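Local coordinates for protein phage related exonuclease (Haemophilus somnus 129PT, PDB 3K93) that probably degrades DNA as a phage-type exonuclease of the PD-(D/E)XK nuclease superfamily, using a metal site that holds a sodium ion in this crystal, at residues Arg11-Ile19 against Ala135-Tyr144; Cys150-Pro161 against Gln185-Arg196. All blocks are in the same frame, centred on the assembly; numbering follows the deposited sequence. Where two conformers were deposited one is given.

Contact 1: residues Arg11-Ile19 against Ala135-Tyr144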
loop_
_atom_site.group_PDB
_atom_site.type_symbol
_atom_site.label_atom_id
_atom_site.label_comp_id
_atom_site.label_asym_id
_atom_site.label_seq_id
_atom_site.Cartn_x
_atom_site.Cartn_y
_atom_site.Cartn_z
ATOM N N ARG A 11 8.755 24.055 2.902
ATOM C CA ARG A 11 7.506 24.439 3.585
ATOM C C ARG A 11 7.352 23.713 4.932
ATOM O O ARG A 11 7.726 22.545 5.069
ATOM C CB ARG A 11 6.288 24.121 2.724
ATOM C CG ARG A 11 6.183 24.857 1.361
ATOM C CD ARG A 11 4.727 24.727 0.737
ATOM N NE ARG A 11 4.513 23.487 -0.015
ATOM C CZ ARG A 11 3.309 23.000 -0.374
ATOM N N CYS A 12 6.809 24.401 5.936
ATOM C CA CYS A 12 6.620 23.785 7.239
ATOM C C CYS A 12 5.785 22.485 7.124
ATOM O O CYS A 12 6.096 21.504 7.781
ATOM C CB CYS A 12 5.971 24.743 8.217
ATOM S SG CYS A 12 7.041 26.053 8.804
ATOM N N SER A 13 4.753 22.507 6.272
ATOM C CA SER A 13 3.904 21.354 5.998
ATOM C C SER A 13 4.603 20.173 5.337
ATOM O O SER A 13 4.098 19.057 5.418
ATOM C CB SER A 13 2.690 21.779 5.159
ATOM O OG SER A 13 3.104 22.252 3.894
ATOM N N SER A 14 5.788 20.383 4.757
ATOM C CA SER A 14 6.543 19.290 4.167
ATOM C C SER A 14 7.740 18.895 4.967
ATOM O O SER A 14 8.475 18.043 4.520
ATOM C CB SER A 14 7.062 19.636 2.754
ATOM O OG SER A 14 6.040 20.124 1.905
ATOM N N LEU A 15 7.975 19.503 6.121
ATOM C CA LEU A 15 9.183 19.191 6.887
ATOM C C LEU A 15 9.236 17.737 7.345
ATOM O O LEU A 15 10.314 17.169 7.474
ATOM C CB LEU A 15 9.311 20.079 8.128
ATOM C CG LEU A 15 9.826 21.486 7.996
ATOM C CD1 LEU A 15 9.590 22.222 9.315
ATOM C CD2 LEU A 15 11.338 21.484 7.581
ATOM N N HIS A 16 8.089 17.143 7.630
ATOM C CA HIS A 16 8.079 15.734 8.042
ATOM C C HIS A 16 8.688 14.838 6.950
ATOM O O HIS A 16 9.336 13.875 7.269
ATOM C CB HIS A 16 6.668 15.273 8.400
ATOM C CG HIS A 16 5.775 15.108 7.221
ATOM N ND1 HIS A 16 5.256 16.178 6.527
ATOM C CD2 HIS A 16 5.336 14.004 6.586
ATOM C CE1 HIS A 16 4.525 15.739 5.517
ATOM N NE2 HIS A 16 4.564 14.424 5.530
ATOM N N LYS A 17 8.531 15.204 5.681
ATOM C CA LYS A 17 9.105 14.413 4.583
ATOM C C LYS A 17 10.620 14.316 4.632
ATOM O O LYS A 17 11.170 13.335 4.181
ATOM C CB LYS A 17 8.668 14.953 3.228
ATOM C CG LYS A 17 7.164 14.746 2.946
ATOM C CD LYS A 17 6.715 15.554 1.716
ATOM C CE LYS A 17 5.282 15.198 1.294
ATOM N NZ LYS A 17 4.855 16.074 0.120
ATOM N N ILE A 18 11.294 15.309 5.201
ATOM C CA ILE A 18 12.761 15.356 5.143
ATOM C C ILE A 18 13.406 15.303 6.527
ATOM O O ILE A 18 14.631 15.257 6.643
ATOM C CB ILE A 18 13.291 16.541 4.254
ATOM C CG1 ILE A 18 12.892 17.912 4.770
ATOM C CG2 ILE A 18 12.745 16.439 2.779
ATOM C CD1 ILE A 18 13.575 18.307 6.020
ATOM N N ILE A 19 12.575 15.218 7.572
ATOM C CA ILE A 19 13.057 15.274 8.948
ATOM C C ILE A 19 13.667 13.936 9.443
ATOM O O ILE A 19 14.397 13.913 10.417
ATOM C CB ILE A 19 11.891 15.664 9.936
ATOM C CG1 ILE A 19 12.450 16.333 11.193
ATOM C CG2 ILE A 19 11.006 14.415 10.314
ATOM C CD1 ILE A 19 13.190 17.610 10.871
ATOM N N ALA A 135 1.406 12.151 10.842
ATOM C CA ALA A 135 1.226 13.095 9.738
ATOM C C ALA A 135 2.338 14.154 9.679
ATOM O O ALA A 135 2.391 14.890 8.729
ATOM C CB ALA A 135 -0.103 13.758 9.797
ATOM N N GLY A 136 3.203 14.207 10.688
ATOM C CA GLY A 136 4.238 15.205 10.786
ATOM C C GLY A 136 3.813 16.585 11.269
ATOM O O GLY A 136 4.576 17.549 11.135
ATOM N N TYR A 137 2.616 16.702 11.829
ATOM C CA TYR A 137 2.141 18.011 12.275
ATOM C C TYR A 137 2.893 18.518 13.455
ATOM O O TYR A 137 2.998 19.717 13.633
ATOM C CB TYR A 137 0.682 17.987 12.610
ATOM C CG TYR A 137 -0.232 17.544 11.498
ATOM C CD1 TYR A 137 0.044 17.854 10.159
ATOM C CD2 TYR A 137 -1.413 16.853 11.785
ATOM C CE1 TYR A 137 -0.825 17.481 9.150
ATOM C CE2 TYR A 137 -2.282 16.444 10.756
ATOM C CZ TYR A 137 -1.983 16.771 9.466
ATOM O OH TYR A 137 -2.789 16.401 8.444
ATOM N N ASP A 138 3.417 17.626 14.289
ATOM C CA ASP A 138 4.276 18.085 15.381
ATOM C C ASP A 138 5.476 18.897 14.875
ATOM O O ASP A 138 5.758 19.972 15.381
ATOM C CB ASP A 138 4.716 16.935 16.303
ATOM C CG ASP A 138 5.230 15.698 15.556
ATOM O OD1 ASP A 138 5.289 15.664 14.313
ATOM O OD2 ASP A 138 5.588 14.728 16.237
ATOM N N ILE A 139 6.135 18.407 13.832
ATOM C CA ILE A 139 7.314 19.073 13.268
ATOM C C ILE A 139 6.880 20.365 12.549
ATOM O O ILE A 139 7.566 21.397 12.611
ATOM C CB ILE A 139 8.040 18.171 12.244
ATOM C CG1 ILE A 139 8.375 16.793 12.846
ATOM C CG2 ILE A 139 9.318 18.815 11.806
ATOM C CD1 ILE A 139 9.257 16.897 14.136
ATOM N N GLN A 140 5.739 20.296 11.875
ATOM C CA GLN A 140 5.172 21.482 11.239
ATOM C C GLN A 140 4.994 22.602 12.265
ATOM O O GLN A 140 5.285 23.770 11.969
ATOM C CB GLN A 140 3.835 21.144 10.597
ATOM C CG GLN A 140 3.126 22.275 9.853
ATOM C CD GLN A 140 1.686 21.950 9.473
ATOM O OE1 GLN A 140 1.098 21.006 9.997
ATOM N NE2 GLN A 140 1.097 22.770 8.588
HETATM N N MSE A 141 4.498 22.253 13.460
HETATM C CA MSE A 141 4.250 23.271 14.489
HETATM C C MSE A 141 5.579 23.836 14.971
HETATM O O MSE A 141 5.633 25.017 15.324
HETATM C CB MSE A 141 3.475 22.704 15.709
HETATM C CG MSE A 141 2.013 22.306 15.529
HETATM SE SE MSE A 141 0.997 23.653 14.665
HETATM C CE MSE A 141 1.017 22.823 12.968
ATOM N N GLN A 142 6.639 23.005 15.015
ATOM C CA GLN A 142 7.940 23.495 15.473
ATOM C C GLN A 142 8.462 24.529 14.487
ATOM O O GLN A 142 9.055 25.518 14.895
ATOM C CB GLN A 142 8.965 22.393 15.640
ATOM C CG GLN A 142 8.606 21.374 16.669
ATOM C CD GLN A 142 8.722 21.863 18.098
ATOM O OE1 GLN A 142 9.254 22.951 18.378
ATOM N NE2 GLN A 142 8.249 21.041 19.017
ATOM N N GLY A 143 8.198 24.298 13.208
ATOM C CA GLY A 143 8.555 25.229 12.158
ATOM C C GLY A 143 7.799 26.534 12.287
ATOM O O GLY A 143 8.409 27.600 12.156
ATOM N N TYR A 144 6.487 26.483 12.580
ATOM C CA TYR A 144 5.765 27.742 12.802
ATOM C C TYR A 144 6.217 28.460 14.073
ATOM O O TYR A 144 6.268 29.698 14.112
ATOM C CB TYR A 144 4.256 27.521 12.879
ATOM C CG TYR A 144 3.569 27.007 11.614
ATOM C CD1 TYR A 144 3.968 27.417 10.363
ATOM C CD2 TYR A 144 2.460 26.168 11.697
ATOM C CE1 TYR A 144 3.345 26.989 9.222
ATOM C CE2 TYR A 144 1.815 25.714 10.535
ATOM C CZ TYR A 144 2.268 26.144 9.299
ATOM O OH TYR A 144 1.681 25.729 8.123
HETATM O O HOH W 1 5.763 18.806 8.303
#

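Contact 2: residues Cys150-Pro161 against Gln185-Arg196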
loop_
_atom_site.group_PDB
_atom_site.type_symbol
_atom_site.label_atom_id
_atom_site.label_comp_id
_atom_site.label_asym_id
_atom_site.label_seq_id
_atom_site.Cartn_x
_atom_site.Cartn_y
_atom_site.Cartn_z
ATOM N N CYS A 150 7.244 31.641 19.003
ATOM C CA CYS A 150 6.232 31.187 19.958
ATOM C C CYS A 150 6.744 30.047 20.801
ATOM O O CYS A 150 7.643 29.298 20.410
ATOM C CB CYS A 150 4.957 30.713 19.228
ATOM S SG CYS A 150 3.952 32.054 18.521
ATOM N N ASP A 151 6.111 29.902 21.956
ATOM C CA ASP A 151 6.448 28.881 22.943
ATOM C C ASP A 151 5.594 27.651 22.849
ATOM O O ASP A 151 6.008 26.609 23.328
ATOM C CB ASP A 151 6.316 29.449 24.371
ATOM C CG ASP A 151 7.392 30.455 24.683
ATOM O OD1 ASP A 151 8.453 30.424 24.001
ATOM O OD2 ASP A 151 7.165 31.275 25.595
ATOM N N GLN A 152 4.397 27.770 22.290
ATOM C CA GLN A 152 3.544 26.604 22.133
ATOM C C GLN A 152 2.672 26.667 20.898
ATOM O O GLN A 152 2.503 27.719 20.314
ATOM C CB GLN A 152 2.753 26.275 23.416
ATOM C CG GLN A 152 1.561 27.115 23.757
ATOM C CD GLN A 152 0.529 26.323 24.643
ATOM O OE1 GLN A 152 -0.665 26.354 24.374
ATOM N NE2 GLN A 152 1.016 25.596 25.663
ATOM N N ALA A 153 2.194 25.493 20.495
ATOM C CA ALA A 153 1.298 25.300 19.360
ATOM C C ALA A 153 0.196 24.349 19.820
ATOM O O ALA A 153 0.436 23.467 20.651
ATOM C CB ALA A 153 2.048 24.676 18.142
ATOM N N GLN A 154 -0.998 24.548 19.289
ATOM C CA GLN A 154 -2.090 23.670 19.548
ATOM C C GLN A 154 -2.723 23.285 18.236
ATOM O O GLN A 154 -3.108 24.141 17.470
ATOM C CB GLN A 154 -3.093 24.363 20.482
ATOM C CG GLN A 154 -2.530 24.654 21.866
ATOM C CD GLN A 154 -3.521 25.324 22.737
ATOM O OE1 GLN A 154 -4.712 25.192 22.527
ATOM N NE2 GLN A 154 -3.047 26.062 23.725
ATOM N N ILE A 155 -2.808 21.987 17.975
ATOM C CA ILE A 155 -3.382 21.477 16.735
ATOM C C ILE A 155 -4.812 21.131 17.072
ATOM O O ILE A 155 -5.062 20.253 17.896
ATOM C CB ILE A 155 -2.653 20.214 16.250
ATOM C CG1 ILE A 155 -1.170 20.482 16.035
ATOM C CG2 ILE A 155 -3.275 19.675 14.980
ATOM C CD1 ILE A 155 -0.310 19.211 16.068
ATOM N N ASP A 156 -5.746 21.854 16.475
ATOM C CA ASP A 156 -7.186 21.597 16.632
ATOM C C ASP A 156 -7.677 20.703 15.478
ATOM O O ASP A 156 -7.891 21.178 14.355
ATOM C CB ASP A 156 -7.950 22.926 16.572
ATOM C CG ASP A 156 -7.894 23.728 17.883
ATOM O OD1 ASP A 156 -7.345 23.264 18.921
ATOM O OD2 ASP A 156 -8.458 24.836 17.867
ATOM N N PHE A 157 -7.820 19.409 15.744
ATOM C CA PHE A 157 -8.476 18.483 14.833
ATOM C C PHE A 157 -9.974 18.731 15.001
ATOM O O PHE A 157 -10.488 18.602 16.108
ATOM C CB PHE A 157 -8.165 17.045 15.212
ATOM C CG PHE A 157 -6.753 16.663 14.974
ATOM C CD1 PHE A 157 -6.327 16.324 13.707
ATOM C CD2 PHE A 157 -5.846 16.623 16.004
ATOM C CE1 PHE A 157 -5.018 15.967 13.480
ATOM C CE2 PHE A 157 -4.533 16.257 15.774
ATOM C CZ PHE A 157 -4.120 15.947 14.524
ATOM N N VAL A 158 -10.645 19.072 13.887
ATOM C CA VAL A 158 -12.051 19.443 13.887
ATOM C C VAL A 158 -12.825 18.693 12.803
ATOM O O VAL A 158 -12.385 18.614 11.635
ATOM C CB VAL A 158 -12.218 20.960 13.722
ATOM C CG1 VAL A 158 -11.728 21.675 14.972
ATOM C CG2 VAL A 158 -11.475 21.457 12.503
ATOM N N LEU A 159 -13.959 18.108 13.191
ATOM C CA LEU A 159 -14.844 17.371 12.281
ATOM C C LEU A 159 -16.117 18.157 12.067
ATOM O O LEU A 159 -16.920 18.339 13.010
ATOM C CB LEU A 159 -15.209 15.982 12.853
ATOM C CG LEU A 159 -16.122 15.156 11.947
ATOM C CD1 LEU A 159 -15.467 14.885 10.569
ATOM C CD2 LEU A 159 -16.599 13.824 12.629
ATOM N N PHE A 160 -16.297 18.633 10.837
ATOM C CA PHE A 160 -17.537 19.220 10.414
ATOM C C PHE A 160 -18.127 18.291 9.366
ATOM O O PHE A 160 -17.398 17.503 8.756
ATOM C CB PHE A 160 -17.283 20.584 9.725
ATOM C CG PHE A 160 -16.682 21.636 10.625
ATOM C CD1 PHE A 160 -17.444 22.242 11.608
ATOM C CD2 PHE A 160 -15.371 22.045 10.462
ATOM C CE1 PHE A 160 -16.913 23.207 12.436
ATOM C CE2 PHE A 160 -14.829 23.051 11.306
ATOM C CZ PHE A 160 -15.612 23.620 12.289
ATOM N N PRO A 161 -19.411 18.436 9.087
ATOM C CA PRO A 161 -19.980 17.726 7.937
ATOM C C PRO A 161 -19.286 18.099 6.652
ATOM O O PRO A 161 -18.863 19.248 6.498
ATOM C CB PRO A 161 -21.431 18.218 7.882
ATOM C CG PRO A 161 -21.676 18.913 9.112
ATOM C CD PRO A 161 -20.394 19.306 9.741
ATOM N N GLN A 185 -21.044 19.367 18.723
ATOM C CA GLN A 185 -19.875 20.024 18.226
ATOM C C GLN A 185 -18.714 20.015 19.211
ATOM O O GLN A 185 -17.575 19.842 18.787
ATOM C CB GLN A 185 -20.165 21.448 17.803
ATOM C CG GLN A 185 -19.108 22.013 16.857
ATOM C CD GLN A 185 -19.401 23.429 16.487
ATOM O OE1 GLN A 185 -19.414 24.310 17.366
ATOM N NE2 GLN A 185 -19.659 23.677 15.187
ATOM N N ILE A 186 -18.978 20.146 20.504
ATOM C CA ILE A 186 -17.893 20.084 21.477
ATOM C C ILE A 186 -17.176 18.734 21.494
ATOM O O ILE A 186 -16.027 18.709 21.863
ATOM C CB ILE A 186 -18.249 20.562 22.943
ATOM C CG1 ILE A 186 -19.486 19.887 23.491
ATOM C CG2 ILE A 186 -18.431 22.131 23.032
ATOM C CD1 ILE A 186 -19.434 18.424 23.487
ATOM N N ARG A 187 -17.810 17.641 21.042
ATOM C CA ARG A 187 -17.105 16.350 20.912
ATOM C C ARG A 187 -16.349 16.168 19.594
ATOM O O ARG A 187 -15.648 15.147 19.404
ATOM C CB ARG A 187 -18.071 15.189 21.094
ATOM C CG ARG A 187 -18.515 15.020 22.570
ATOM C CD ARG A 187 -19.709 14.158 22.669
ATOM N NE ARG A 187 -20.190 14.047 24.046
ATOM C CZ ARG A 187 -21.193 13.258 24.429
ATOM N NH1 ARG A 187 -21.840 12.506 23.545
ATOM N NH2 ARG A 187 -21.554 13.217 25.702
ATOM N N ARG A 188 -16.473 17.140 18.695
ATOM C CA ARG A 188 -15.855 17.037 17.374
ATOM C C ARG A 188 -14.616 17.911 17.220
ATOM O O ARG A 188 -14.172 18.139 16.112
ATOM C CB ARG A 188 -16.889 17.340 16.281
ATOM C CG ARG A 188 -17.847 16.189 16.112
ATOM C CD ARG A 188 -18.815 16.391 14.953
ATOM N NE ARG A 188 -19.918 17.287 15.289
ATOM C CZ ARG A 188 -20.139 18.491 14.763
ATOM N NH1 ARG A 188 -19.338 19.023 13.848
ATOM N NH2 ARG A 188 -21.189 19.196 15.164
ATOM N N ILE A 189 -14.078 18.415 18.336
ATOM C CA ILE A 189 -12.783 19.095 18.335
ATOM C C ILE A 189 -11.904 18.341 19.316
ATOM O O ILE A 189 -12.313 18.118 20.438
ATOM C CB ILE A 189 -12.888 20.642 18.649
ATOM C CG1 ILE A 189 -11.488 21.270 18.714
ATOM C CG2 ILE A 189 -13.652 20.914 19.903
ATOM C CD1 ILE A 189 -11.480 22.799 18.667
ATOM N N THR A 190 -10.723 17.925 18.878
ATOM C CA THR A 190 -9.722 17.349 19.752
ATOM C C THR A 190 -8.448 18.108 19.510
ATOM O O THR A 190 -8.011 18.229 18.353
ATOM C CB THR A 190 -9.485 15.851 19.487
ATOM O OG1 THR A 190 -10.712 15.146 19.669
ATOM C CG2 THR A 190 -8.435 15.251 20.472
ATOM N N THR A 191 -7.858 18.630 20.599
ATOM C CA THR A 191 -6.688 19.512 20.531
ATOM C C THR A 191 -5.432 18.797 21.049
ATOM O O THR A 191 -5.513 18.124 22.062
ATOM C CB THR A 191 -6.907 20.796 21.356
ATOM O OG1 THR A 191 -7.972 21.556 20.776
ATOM C CG2 THR A 191 -5.643 21.667 21.344
ATOM N N VAL A 192 -4.304 18.911 20.337
ATOM C CA VAL A 192 -3.019 18.369 20.791
ATOM C C VAL A 192 -2.060 19.553 21.005
ATOM O O VAL A 192 -1.923 20.388 20.137
ATOM C CB VAL A 192 -2.425 17.389 19.778
ATOM C CG1 VAL A 192 -0.985 16.932 20.199
ATOM C CG2 VAL A 192 -3.349 16.181 19.586
ATOM N N ILE A 193 -1.440 19.628 22.169
ATOM C CA ILE A 193 -0.591 20.753 22.546
ATOM C C ILE A 193 0.842 20.321 22.283
ATOM O O ILE A 193 1.256 19.288 22.762
ATOM C CB ILE A 193 -0.743 21.090 24.083
ATOM C CG1 ILE A 193 -2.187 21.477 24.421
ATOM C CG2 ILE A 193 0.187 22.209 24.496
ATOM C CD1 ILE A 193 -2.523 21.462 25.971
ATOM N N ILE A 194 1.587 21.103 21.513
ATOM C CA ILE A 194 2.988 20.815 21.223
ATOM C C ILE A 194 3.845 21.920 21.861
ATOM O O ILE A 194 3.626 23.090 21.566
ATOM C CB ILE A 194 3.250 20.805 19.688
ATOM C CG1 ILE A 194 2.284 19.859 18.947
ATOM C CG2 ILE A 194 4.678 20.390 19.407
ATOM C CD1 ILE A 194 2.524 18.365 19.214
ATOM N N GLN A 195 4.793 21.554 22.738
ATOM C CA GLN A 195 5.693 22.524 23.344
ATOM C C GLN A 195 6.834 22.818 22.362
ATOM O O GLN A 195 7.272 21.923 21.674
ATOM C CB GLN A 195 6.293 21.994 24.666
ATOM C CG GLN A 195 5.291 21.705 25.795
ATOM C CD GLN A 195 4.421 22.909 26.111
ATOM O OE1 GLN A 195 4.872 24.054 26.018
ATOM N NE2 GLN A 195 3.168 22.662 26.461
ATOM N N ARG A 196 7.299 24.070 22.310
ATOM C CA ARG A 196 8.487 24.440 21.513
ATOM C C ARG A 196 9.633 23.567 21.967
ATOM O O ARG A 196 9.784 23.356 23.135
ATOM C CB ARG A 196 8.860 25.889 21.772
ATOM C CG ARG A 196 10.077 26.367 21.012
ATOM C CD ARG A 196 10.528 27.711 21.506
ATOM N NE ARG A 196 11.587 28.221 20.634
ATOM C CZ ARG A 196 11.400 28.970 19.552
ATOM N NH1 ARG A 196 10.195 29.396 19.185
ATOM N NH2 ARG A 196 12.461 29.347 18.843
#

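Contact 1: residues Arg11-Ile19 against Ala135-Tyr144
Q140 and Y144 fit the QxxxY helix motif of lambda-exonuclease- and RecB-type nucleases, and both press on C12, just ahead of the short helix 15-19. C12 CB lies 3.6 Å from Y144 CE1. Its SG, anti to the carbonyl carbon (chi1 -73°), approaches the Y144 ring obliquely in a Cys sulfur-aromatic contact, 4.5 Å from the centroid. SG also rests on the helix backbone, 3.6 Å from G143 C, where the glycine brings no side chain between them. The extended Q140 chain passes alongside the C12 carbonyl and brings NE2 against S13 CB. Q140 NE2 donates to Y144 OH at 3.1 Å, with the hydroxyl tilted 24° from the amide plane, while Q140 OE1 accepts from K113 NZ; together the two bonds fix the amide's rotation. Q140 also touches the sodium ligand D111, consistent with a second-shell role. One turn before G143, I139 CG2 packs against L15 CB (3.9 Å) and I19 CG1. G136, in a Schellman motif after helix 125-135 and at the N-cap of the next helix, lets H16 CB come within 3.4 Å of its CA. The H16 ring is sandwiched: A135 O sits over the centre of one face, K17 CG toward the rim of the other. A water bridges the segments, accepting from H16 N, donating to C12 O at 2.8 Å and, weakly, to G136 O at 3.3 Å.

Contact 2: residues Cys150-Pro161 against Gln185-Arg196
The F157 ring carries I155 CG2 on one face, 3.7 Å above the plane and toward the rim, and meets T190 O and V192 CG2 at its edge. F157 belongs to an antiparallel pair in which 189-195 is an outermost strand of the four-stranded sheet, probably the central sheet of the PD-(D/E)XK core, whose strand 108-114 carries sodium ligand D111. At the loop end, the F160 ring receives Q185 NE2 at its edge. The guanidinium of R188 bonds through its edge: NH1 reaches L159 O at 2.6 Å, in the carbonyl plane, because the chain bends at chi3 (-79°). With L159 N donating to R188 O, this closes the pair beyond V158 and I189. The far end is finished alike by R196, extended from CG to NE, whose NH1 meets C150 O at 2.8 Å near the guanidinium plane. Between them, A153-I194, I155-V192 and F157-T190 are hydrogen-bonded pairs, each joined by two backbone bonds. On the face of A153, I155 and I194, against which helix 137-148 packs, I155 CD1 lies 3.9 Å from I194 CG1. The other face is more polar. Q152 NE2 lies against I193 CG2, and V158 CG1 packs on I189 CG1 at 3.8 Å. D156 OD2 is held by R79 and S75, while T191 OG1 donates to D156 OD1 at 2.6 Å from above the carboxylate plane, 43° out of it.

Overall arrangement
The centre of contact 1 lies about 6 Å from the centre of the chain, that of contact 2 about 13 Å; both are partly buried. Contact 1 sets the turn and short helix of 11-19 against helix 137-148 through van der Waals packing and one bridging water; no direct polar bond joins its segments, and Q140 and Q142 pair within the helix or with K113, D197 and Q195. Contact 2 depends on backbone hydrogen bonds, with an apolar face toward the helix and a more exposed rim at D151, I193 and Q195. They meet where helix 137-148 lies on the sheet, M141 packing on A153. Strand 108-114 links them, touching Q140 and Y144 and bonding through its backbone to 152-158.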